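PDB 5FU5: Cbm77-rfpl from Ruminococcus flavefaciens, which probably binds pectic polysaccharide as a family 77 carbohydrate-binding module of the bacterium's plant-cell-wall-degrading machinery. Local coordinates for residues T30-A35 with C45-T50; G62-V67 with A75-N80; G79-A84 with T101-C106. One frame throughout, in Å; residues are numbered along the deposited sequence.

Overall arrangement
All three contacts lie in one antiparallel β-fold of the carbohydrate-binding module. Interaction 1 comes first along the chain and closes before the other two open; interaction 3 starts on Gly79 and Asn80, where interaction 2 ends. The centres of interactions 2 and 3 are about 8 Å apart, joined through the neighbouring strands 74-77 and 80-83. Interaction 1 is more distant, its centre about 17 Å from that of interaction 2 and about 14 Å from that of interaction 3. It still touches both: Ala35 packs on Val67, and Met48 N lies 3.0 Å from Cys106 O, probably hydrogen-bonded. Two contacts at the module's loops thus accompany a buried apolar one, and all reach the same sheet.

Interaction 1: residues T30-A35 with C45-T50; sequences TSKGTA and CLKMET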
loop_
_atom_site.group_PDB
_atom_site.type_symbol
_atom_site.label_atom_id
_atom_site.label_comp_id
_atom_site.label_asym_id
_atom_site.label_seq_id
_atom_site.Cartn_x
_atom_site.Cartn_y
_atom_site.Cartn_z
ATOM N N THR A 30 -14.861 -7.188 1.285
ATOM C CA THR A 30 -14.809 -7.746 2.632
ATOM C C THR A 30 -14.872 -9.269 2.622
ATOM O O THR A 30 -15.031 -9.879 3.671
ATOM C CB THR A 30 -15.924 -7.162 3.521
ATOM O OG1 THR A 30 -17.184 -7.385 2.907
ATOM C CG2 THR A 30 -15.686 -5.695 3.694
ATOM N N SER A 31 -14.572 -9.867 1.462
ATOM C CA SER A 31 -14.678 -11.310 1.278
ATOM C C SER A 31 -13.321 -12.010 1.160
ATOM O O SER A 31 -13.266 -13.191 0.774
ATOM C CB SER A 31 -15.534 -11.571 0.042
ATOM O OG SER A 31 -16.808 -10.969 0.219
ATOM N N LYS A 32 -12.252 -11.291 1.490
ATOM C CA LYS A 32 -10.899 -11.755 1.261
ATOM C C LYS A 32 -10.118 -11.952 2.541
ATOM O O LYS A 32 -8.875 -11.931 2.550
ATOM C CB LYS A 32 -10.170 -10.753 0.354
ATOM C CG LYS A 32 -10.849 -10.478 -0.987
ATOM C CD LYS A 32 -11.026 -11.722 -1.859
ATOM C CE LYS A 32 -11.624 -11.298 -3.196
ATOM N NZ LYS A 32 -11.777 -12.518 -4.015
ATOM N N GLY A 33 -10.825 -12.172 3.647
ATOM C CA GLY A 33 -10.149 -12.404 4.913
ATOM C C GLY A 33 -9.747 -11.121 5.581
ATOM O O GLY A 33 -10.306 -10.069 5.301
ATOM N N THR A 34 -8.806 -11.241 6.510
ATOM C CA THR A 34 -8.325 -10.142 7.295
ATOM C C THR A 34 -6.829 -9.968 7.223
ATOM O O THR A 34 -6.100 -10.874 6.800
ATOM C CB THR A 34 -8.721 -10.338 8.779
ATOM O OG1 THR A 34 -8.070 -11.463 9.387
ATOM C CG2 THR A 34 -10.230 -10.443 8.931
ATOM N N ALA A 35 -6.366 -8.807 7.654
ATOM C CA ALA A 35 -4.950 -8.584 7.943
ATOM C C ALA A 35 -4.823 -8.024 9.330
ATOM O O ALA A 35 -5.661 -7.221 9.751
ATOM C CB ALA A 35 -4.322 -7.660 6.945
ATOM N N CYS A 45 -10.506 -4.667 2.062
ATOM C CA CYS A 45 -9.297 -4.489 1.258
ATOM C C CYS A 45 -9.593 -3.880 -0.096
ATOM O O CYS A 45 -10.738 -3.877 -0.551
ATOM C CB CYS A 45 -8.669 -5.858 1.072
ATOM S SG CYS A 45 -9.688 -7.081 0.218
ATOM N N LEU A 46 -8.509 -3.429 -0.740
ATOM C CA LEU A 46 -8.473 -3.162 -2.165
ATOM C C LEU A 46 -7.996 -4.481 -2.829
ATOM O O LEU A 46 -6.929 -4.997 -2.490
ATOM C CB LEU A 46 -7.525 -2.026 -2.458
ATOM C CG LEU A 46 -7.525 -1.498 -3.897
ATOM C CD1 LEU A 46 -8.748 -0.608 -4.083
ATOM C CD2 LEU A 46 -6.231 -0.749 -4.182
ATOM N N LYS A 47 -8.837 -5.010 -3.698
ATOM C CA LYS A 47 -8.473 -6.207 -4.469
ATOM C C LYS A 47 -7.379 -5.804 -5.455
ATOM O O LYS A 47 -7.478 -4.760 -6.097
ATOM C CB LYS A 47 -9.688 -6.769 -5.193
ATOM C CG LYS A 47 -10.826 -7.225 -4.263
ATOM C CD LYS A 47 -12.009 -7.844 -5.007
ATOM C CE LYS A 47 -12.786 -6.845 -5.808
ATOM N NZ LYS A 47 -14.040 -7.393 -6.419
ATOM N N MET A 48 -6.318 -6.620 -5.560
ATOM C CA MET A 48 -5.280 -6.324 -6.557
ATOM C C MET A 48 -5.680 -6.965 -7.868
ATOM O O MET A 48 -5.462 -8.144 -8.065
ATOM C CB MET A 48 -3.903 -6.738 -6.089
ATOM C CG MET A 48 -3.509 -6.128 -4.764
ATOM S SD MET A 48 -2.977 -4.400 -4.796
ATOM C CE MET A 48 -4.160 -3.521 -5.763
ATOM N N GLU A 49 -6.320 -6.175 -8.735
ATOM C CA GLU A 49 -6.835 -6.670 -10.008
ATOM C C GLU A 49 -6.094 -6.048 -11.179
ATOM O O GLU A 49 -5.306 -5.101 -11.030
ATOM C CB GLU A 49 -8.334 -6.381 -10.121
ATOM C CG GLU A 49 -9.190 -6.949 -8.971
ATOM C CD GLU A 49 -10.618 -6.435 -8.984
ATOM O OE1 GLU A 49 -10.815 -5.293 -8.587
ATOM O OE2 GLU A 49 -11.538 -7.148 -9.382
ATOM N N THR A 50 -6.387 -6.571 -12.372
ATOM C CA THR A 50 -5.666 -6.112 -13.559
ATOM C C THR A 50 -5.661 -4.604 -13.746
ATOM O O THR A 50 -4.644 -4.023 -14.082
ATOM C CB THR A 50 -6.223 -6.802 -14.821
ATOM O OG1 THR A 50 -6.357 -8.204 -14.551
ATOM C CG2 THR A 50 -5.310 -6.612 -15.989
#
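Lys32 lies over Cys45 and then passes across Lys47, and these are the close side-chain meetings between residues 30-35 and 45-50. The tighter part is at the sulfur. Cys45 SG lies 3.7 Å from Lys32 CB and 3.8 Å from Lys32 CG, so the thiol sits against the base of the lysine chain, not its charged end. With chi1 at 61°, SG stands between the backbone N and the carbonyl carbon of Cys45, which swings the sulfur toward the lysine stem. The cysteine is buried; its side chain also touches Asn107 and Phe109 of strand 107-116, and Lys32 reaches Asn107 as well.

Farther out the packing thins. Lys32 bends at chi2 (-59°), and its CE comes within 3.9 Å of Lys47 CD, the two chains crossing at about a right angle. This is a methylene contact: the ammonium atoms Lys32 NZ and Lys47 NZ remain 6.1 Å apart. On the Lys47 side a nearby acid probably offsets some of the charge, since Lys47 NZ lies 3.9 Å from Glu49 OE2, a long salt bridge. Glu49 OE1 is hydrogen-bonded to Asn27 ND2, which ties that carboxylate to strand 23-29. Lys32 itself is exposed.

Lys32 therefore turns the aliphatic base of its chain to the buried sulfur and its ammonium to the outside. Its loop connects strands 23-29 and 35-37, both of which pair with strand 40-47, and it folds back over the end of that strand: a surface connection laid on the antiparallel β-sheet of a family 77 carbohydrate-binding module.

Interaction 2: residues G62-V67 with A75-N80; sequences GKLTLV and AKVDGN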
loop_
_atom_site.group_PDB
_atom_site.type_symbol
_atom_site.label_atom_id
_atom_site.label_comp_id
_atom_site.label_asym_id
_atom_site.label_seq_id
_atom_site.Cartn_x
_atom_site.Cartn_y
_atom_site.Cartn_z
ATOM N N GLY A 62 12.124 8.032 1.019
ATOM C CA GLY A 62 11.522 7.370 2.146
ATOM C C GLY A 62 11.151 5.940 1.873
ATOM O O GLY A 62 11.758 5.291 1.031
ATOM N N LYS A 63 10.147 5.437 2.582
ATOM C CA LYS A 63 9.824 4.036 2.587
ATOM C C LYS A 63 8.342 3.847 2.449
ATOM O O LYS A 63 7.570 4.429 3.217
ATOM C CB LYS A 63 10.316 3.351 3.866
ATOM C CG LYS A 63 10.038 1.847 3.906
ATOM C CD LYS A 63 10.567 1.134 5.124
ATOM C CE LYS A 63 9.852 1.494 6.379
ATOM N NZ LYS A 63 10.399 0.690 7.511
ATOM N N LEU A 64 7.940 3.026 1.507
ATOM C CA LEU A 64 6.579 2.577 1.336
ATOM C C LEU A 64 6.356 1.224 2.032
ATOM O O LEU A 64 7.146 0.299 1.823
ATOM C CB LEU A 64 6.240 2.477 -0.156
ATOM C CG LEU A 64 4.844 1.927 -0.516
ATOM C CD1 LEU A 64 3.721 2.928 -0.218
ATOM C CD2 LEU A 64 4.809 1.536 -1.984
ATOM N N THR A 65 5.286 1.115 2.840
ATOM C CA THR A 65 4.856 -0.122 3.434
ATOM C C THR A 65 3.465 -0.469 2.985
ATOM O O THR A 65 2.559 0.371 2.986
ATOM C CB THR A 65 4.872 -0.011 4.991
ATOM O OG1 THR A 65 6.179 0.281 5.458
ATOM C CG2 THR A 65 4.378 -1.260 5.684
ATOM N N LEU A 66 3.281 -1.707 2.545
ATOM C CA LEU A 66 2.012 -2.252 2.018
ATOM C C LEU A 66 1.680 -3.505 2.785
ATOM O O LEU A 66 2.526 -4.384 2.910
ATOM C CB LEU A 66 2.085 -2.588 0.526
ATOM C CG LEU A 66 2.480 -1.460 -0.380
ATOM C CD1 LEU A 66 2.680 -2.047 -1.778
ATOM C CD2 LEU A 66 1.460 -0.349 -0.383
ATOM N N VAL A 67 0.468 -3.589 3.347
ATOM C CA VAL A 67 0.085 -4.709 4.228
ATOM C C VAL A 67 -1.071 -5.477 3.587
ATOM O O VAL A 67 -2.126 -4.869 3.270
ATOM C CB VAL A 67 -0.344 -4.208 5.619
ATOM C CG1 VAL A 67 -0.772 -5.366 6.526
ATOM C CG2 VAL A 67 0.723 -3.317 6.256
ATOM N N ALA A 75 3.281 -7.190 -5.473
ATOM C CA ALA A 75 2.799 -6.009 -6.209
ATOM C C ALA A 75 3.895 -5.495 -7.136
ATOM O O ALA A 75 5.061 -5.872 -6.993
ATOM C CB ALA A 75 2.399 -4.875 -5.261
ATOM N N LYS A 76 3.517 -4.641 -8.065
ATOM C CA LYS A 76 4.494 -3.896 -8.857
ATOM C C LYS A 76 4.528 -2.479 -8.334
ATOM O O LYS A 76 3.459 -1.852 -8.185
ATOM C CB LYS A 76 4.160 -3.944 -10.355
ATOM C CG LYS A 76 4.412 -5.309 -10.949
ATOM C CD LYS A 76 4.151 -5.297 -12.435
ATOM C CE LYS A 76 4.408 -6.671 -13.015
ATOM N NZ LYS A 76 4.425 -6.639 -14.512
ATOM N N VAL A 77 5.730 -1.959 -8.127
ATOM C CA VAL A 77 5.912 -0.580 -7.765
ATOM C C VAL A 77 6.772 0.041 -8.874
ATOM O O VAL A 77 7.872 -0.440 -9.150
ATOM C CB VAL A 77 6.527 -0.416 -6.364
ATOM C CG1 VAL A 77 6.743 1.065 -6.059
ATOM C CG2 VAL A 77 5.600 -1.034 -5.328
ATOM N N ASP A 78 6.220 1.030 -9.580
ATOM C CA ASP A 78 6.824 1.610 -10.750
ATOM C C ASP A 78 7.225 0.517 -11.785
ATOM O O ASP A 78 8.306 0.592 -12.405
ATOM C CB ASP A 78 8.001 2.511 -10.340
ATOM C CG ASP A 78 7.587 3.607 -9.367
ATOM O OD1 ASP A 78 6.428 4.035 -9.418
ATOM O OD2 ASP A 78 8.436 4.054 -8.604
ATOM N N GLY A 79 6.349 -0.475 -11.931
ATOM C CA GLY A 79 6.531 -1.567 -12.869
ATOM C C GLY A 79 7.446 -2.693 -12.435
ATOM O O GLY A 79 7.585 -3.666 -13.170
ATOM N N ASN A 80 8.038 -2.590 -11.234
ATOM C CA ASN A 80 8.933 -3.619 -10.684
ATOM C C ASN A 80 8.216 -4.479 -9.653
ATOM O O ASN A 80 7.685 -3.951 -8.651
ATOM C CB ASN A 80 10.201 -2.980 -10.072
ATOM C CG ASN A 80 10.989 -2.155 -11.067
ATOM O OD1 ASN A 80 11.355 -0.995 -10.813
ATOM N ND2 ASN A 80 11.244 -2.724 -12.198
#
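Leu64 and Leu66 face Val77 and Ala75 across the interior, and every direct contact between residues 62-67 and 75-80 is apolar. The leucine methyl Leu64 CD2 is 4.3 Å from Val77 CG2, and Leu66 CD1 is 4.5 Å from Ala75 CB. These are light methyl contacts, and all four residues are buried. Their CB atoms point toward the opposing segment. The two leucines reach across by different routes: Leu64 has CG anti to its backbone N (chi1 176°), whereas Leu66 has CG beside the N (chi1 -57°) with an extended chi2.

The backbone evidence shows that the segments are not neighbouring strands. The nearest CA atoms, those of Leu66 and Ala75, are 9.1 Å apart, and those of Leu64 and Val77 are 9.7 Å apart, too far for strand pairing but suited to two side-chain layers between facing strands. Each segment has its ladder elsewhere: strand 62-68 pairs with strands 88-93 and 107-116, strand 74-77 with strands 80-83 and 96-101. Ile100 touches both leucines, while Tyr113 packs on Leu64 and Met111 on Leu66.

Polar interactions lie at the far end of the second segment. Val77 to Asn80 form a type I' turn, closed by Asn80 N to Val77 O at 3.0 Å, with Val77 N to Asn80 O at 2.8 Å completing the hydrogen-bonded pair at the hairpin end. Asp78 braces the turn, with OD1 taking Thr99 N and OD2 bonded to His98 ND1, both from strand 96-101.

Aliphatic side chains meeting between facing, unpaired strands are what the interior of a β-sandwich looks like, consistent with the β-sandwich of the galactose-binding-domain clan to which the family belongs.

Interaction 3: residues G79-A84 with T101-C106; sequences GNKVTA and TKADAC
The β-hairpin of strands 74-77 and 80-83 carries this contact, in which Lys81 on its second strand meets Ala103 and Asp104 of the loop leading from strand 96-101 to strand 107-116. The closest CA pair, Lys81 and Ala103, is 6.2 Å apart. That loop runs beside the hairpin without strand pairing to 80-83, and side chains and a water supply the links.

Lys81 does most of the work. Its CG stands anti to the backbone N (chi1 -173°) and the chain is extended beyond it, which carries the ammonium group along the loop from Ala103 to Asp104. Near its base, Lys81 CG rests on Ala103 CB at 4.0 Å. At its end, Lys81 NZ makes a salt bridge with Asp104 OD2 at 3.3 Å, weak as a hydrogen bond. The grip is one-sided, for Asp104 OD1 lies 4.4 Å from Lys81 NZ. The two side chains cross at about a right angle, and both residues are exposed, so solvent probably screens the attraction.

Thr74, on the first strand of the hairpin, touches both partners: its OG1 is hydrogen-bonded to Asp104 N, and both Lys81 and Ala103 pack on it. The loop is therefore fixed at the backbone of the very residue whose carboxylate meets the lysine. Strand 74-77 has a partner on each edge, strand 80-83 through a probable hydrogen bond between Ala75 O and Val82 N, and the end of strand 96-101 through another between Lys76 N and Thr101 O.

At the turn end, a single water joins the two segments, accepting from Gly79 N at 2.9 Å and hydrogen-bonded to Thr101 OG1 at 2.8 Å.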
loop_
_atom_site.group_PDB
_atom_site.type_symbol
_atom_site.label_atom_id
_atom_site.label_comp_id
_atom_site.label_asym_id
_atom_site.label_seq_id
_atom_site.Cartn_x
_atom_site.Cartn_y
_atom_site.Cartn_z
ATOM N N GLY A 79 6.349 -0.475 -11.931
ATOM C CA GLY A 79 6.531 -1.567 -12.869
ATOM C C GLY A 79 7.446 -2.693 -12.435
ATOM O O GLY A 79 7.585 -3.666 -13.170
ATOM N N ASN A 80 8.038 -2.590 -11.234
ATOM C CA ASN A 80 8.933 -3.619 -10.684
ATOM C C ASN A 80 8.216 -4.479 -9.653
ATOM O O ASN A 80 7.685 -3.951 -8.651
ATOM C CB ASN A 80 10.201 -2.980 -10.072
ATOM C CG ASN A 80 10.989 -2.155 -11.067
ATOM O OD1 ASN A 80 11.355 -0.995 -10.813
ATOM N ND2 ASN A 80 11.244 -2.724 -12.198
ATOM N N LYS A 81 8.235 -5.808 -9.860
ATOM C CA LYS A 81 7.650 -6.762 -8.913
ATOM C C LYS A 81 8.438 -6.780 -7.598
ATOM O O LYS A 81 9.684 -6.848 -7.554
ATOM C CB LYS A 81 7.624 -8.190 -9.478
ATOM C CG LYS A 81 6.875 -9.197 -8.605
ATOM C CD LYS A 81 6.734 -10.551 -9.278
ATOM C CE LYS A 81 6.062 -11.606 -8.431
ATOM N NZ LYS A 81 5.976 -12.923 -9.142
ATOM N N VAL A 82 7.669 -6.746 -6.514
ATOM C CA VAL A 82 8.187 -6.859 -5.133
ATOM C C VAL A 82 7.306 -7.875 -4.401
ATOM O O VAL A 82 6.129 -7.964 -4.674
ATOM C CB VAL A 82 8.166 -5.525 -4.343
ATOM C CG1 VAL A 82 8.952 -5.663 -3.051
ATOM C CG2 VAL A 82 8.647 -4.339 -5.167
ATOM N N THR A 83 7.909 -8.645 -3.493
ATOM C CA THR A 83 7.250 -9.720 -2.728
ATOM C C THR A 83 7.295 -9.397 -1.236
ATOM O O THR A 83 8.315 -8.909 -0.712
ATOM C CB THR A 83 7.884 -11.126 -3.008
ATOM O OG1 THR A 83 7.847 -11.399 -4.414
ATOM C CG2 THR A 83 7.137 -12.257 -2.321
ATOM N N ALA A 84 6.164 -9.672 -0.583
ATOM C CA ALA A 84 6.013 -9.494 0.855
ATOM C C ALA A 84 6.782 -10.528 1.669
ATOM O O ALA A 84 7.040 -11.661 1.196
ATOM C CB ALA A 84 4.519 -9.615 1.231
ATOM N N THR A 101 0.736 -1.202 -8.908
ATOM C CA THR A 101 -0.181 -1.971 -9.740
ATOM C C THR A 101 -0.047 -3.483 -9.374
ATOM O O THR A 101 0.773 -3.876 -8.510
ATOM C CB THR A 101 0.143 -1.725 -11.230
ATOM O OG1 THR A 101 1.517 -2.068 -11.455
ATOM C CG2 THR A 101 -0.108 -0.289 -11.612
ATOM N N LYS A 102 -0.849 -4.311 -10.039
ATOM C CA LYS A 102 -0.935 -5.723 -9.729
ATOM C C LYS A 102 0.321 -6.470 -10.212
ATOM O O LYS A 102 0.809 -6.216 -11.332
ATOM C CB LYS A 102 -2.156 -6.333 -10.385
ATOM C CG LYS A 102 -2.340 -7.820 -10.125
ATOM C CD LYS A 102 -3.508 -8.396 -10.880
ATOM C CE LYS A 102 -3.708 -9.869 -10.612
ATOM N NZ LYS A 102 -4.583 -10.544 -11.594
ATOM N N ALA A 103 0.811 -7.385 -9.375
ATOM C CA ALA A 103 1.703 -8.466 -9.793
ATOM C C ALA A 103 0.839 -9.739 -9.821
ATOM O O ALA A 103 0.207 -10.014 -10.844
ATOM C CB ALA A 103 2.936 -8.568 -8.898
ATOM N N ASP A 104 0.731 -10.475 -8.709
ATOM C CA ASP A 104 -0.115 -11.666 -8.648
ATOM C C ASP A 104 -1.318 -11.362 -7.764
ATOM O O ASP A 104 -1.424 -10.283 -7.202
ATOM C CB ASP A 104 0.673 -12.891 -8.186
ATOM C CG ASP A 104 1.827 -13.221 -9.112
ATOM O OD1 ASP A 104 1.778 -12.962 -10.348
ATOM O OD2 ASP A 104 2.826 -13.729 -8.587
ATOM N N ALA A 105 -2.235 -12.306 -7.680
ATOM C CA ALA A 105 -3.450 -12.108 -6.950
ATOM C C ALA A 105 -3.128 -12.001 -5.461
ATOM O O ALA A 105 -2.334 -12.784 -4.890
ATOM C CB ALA A 105 -4.420 -13.234 -7.212
ATOM N N CYS A 106 -3.727 -10.969 -4.870
ATOM C CA CYS A 106 -3.681 -10.723 -3.411
ATOM C C CYS A 106 -4.520 -9.477 -3.091
ATOM O O CYS A 106 -5.151 -8.880 -3.979
ATOM C CB CYS A 106 -2.256 -10.541 -2.883
ATOM S SG CYS A 106 -1.350 -9.227 -3.715
HETATM O O HOH W 1 3.552 -0.168 -11.045
#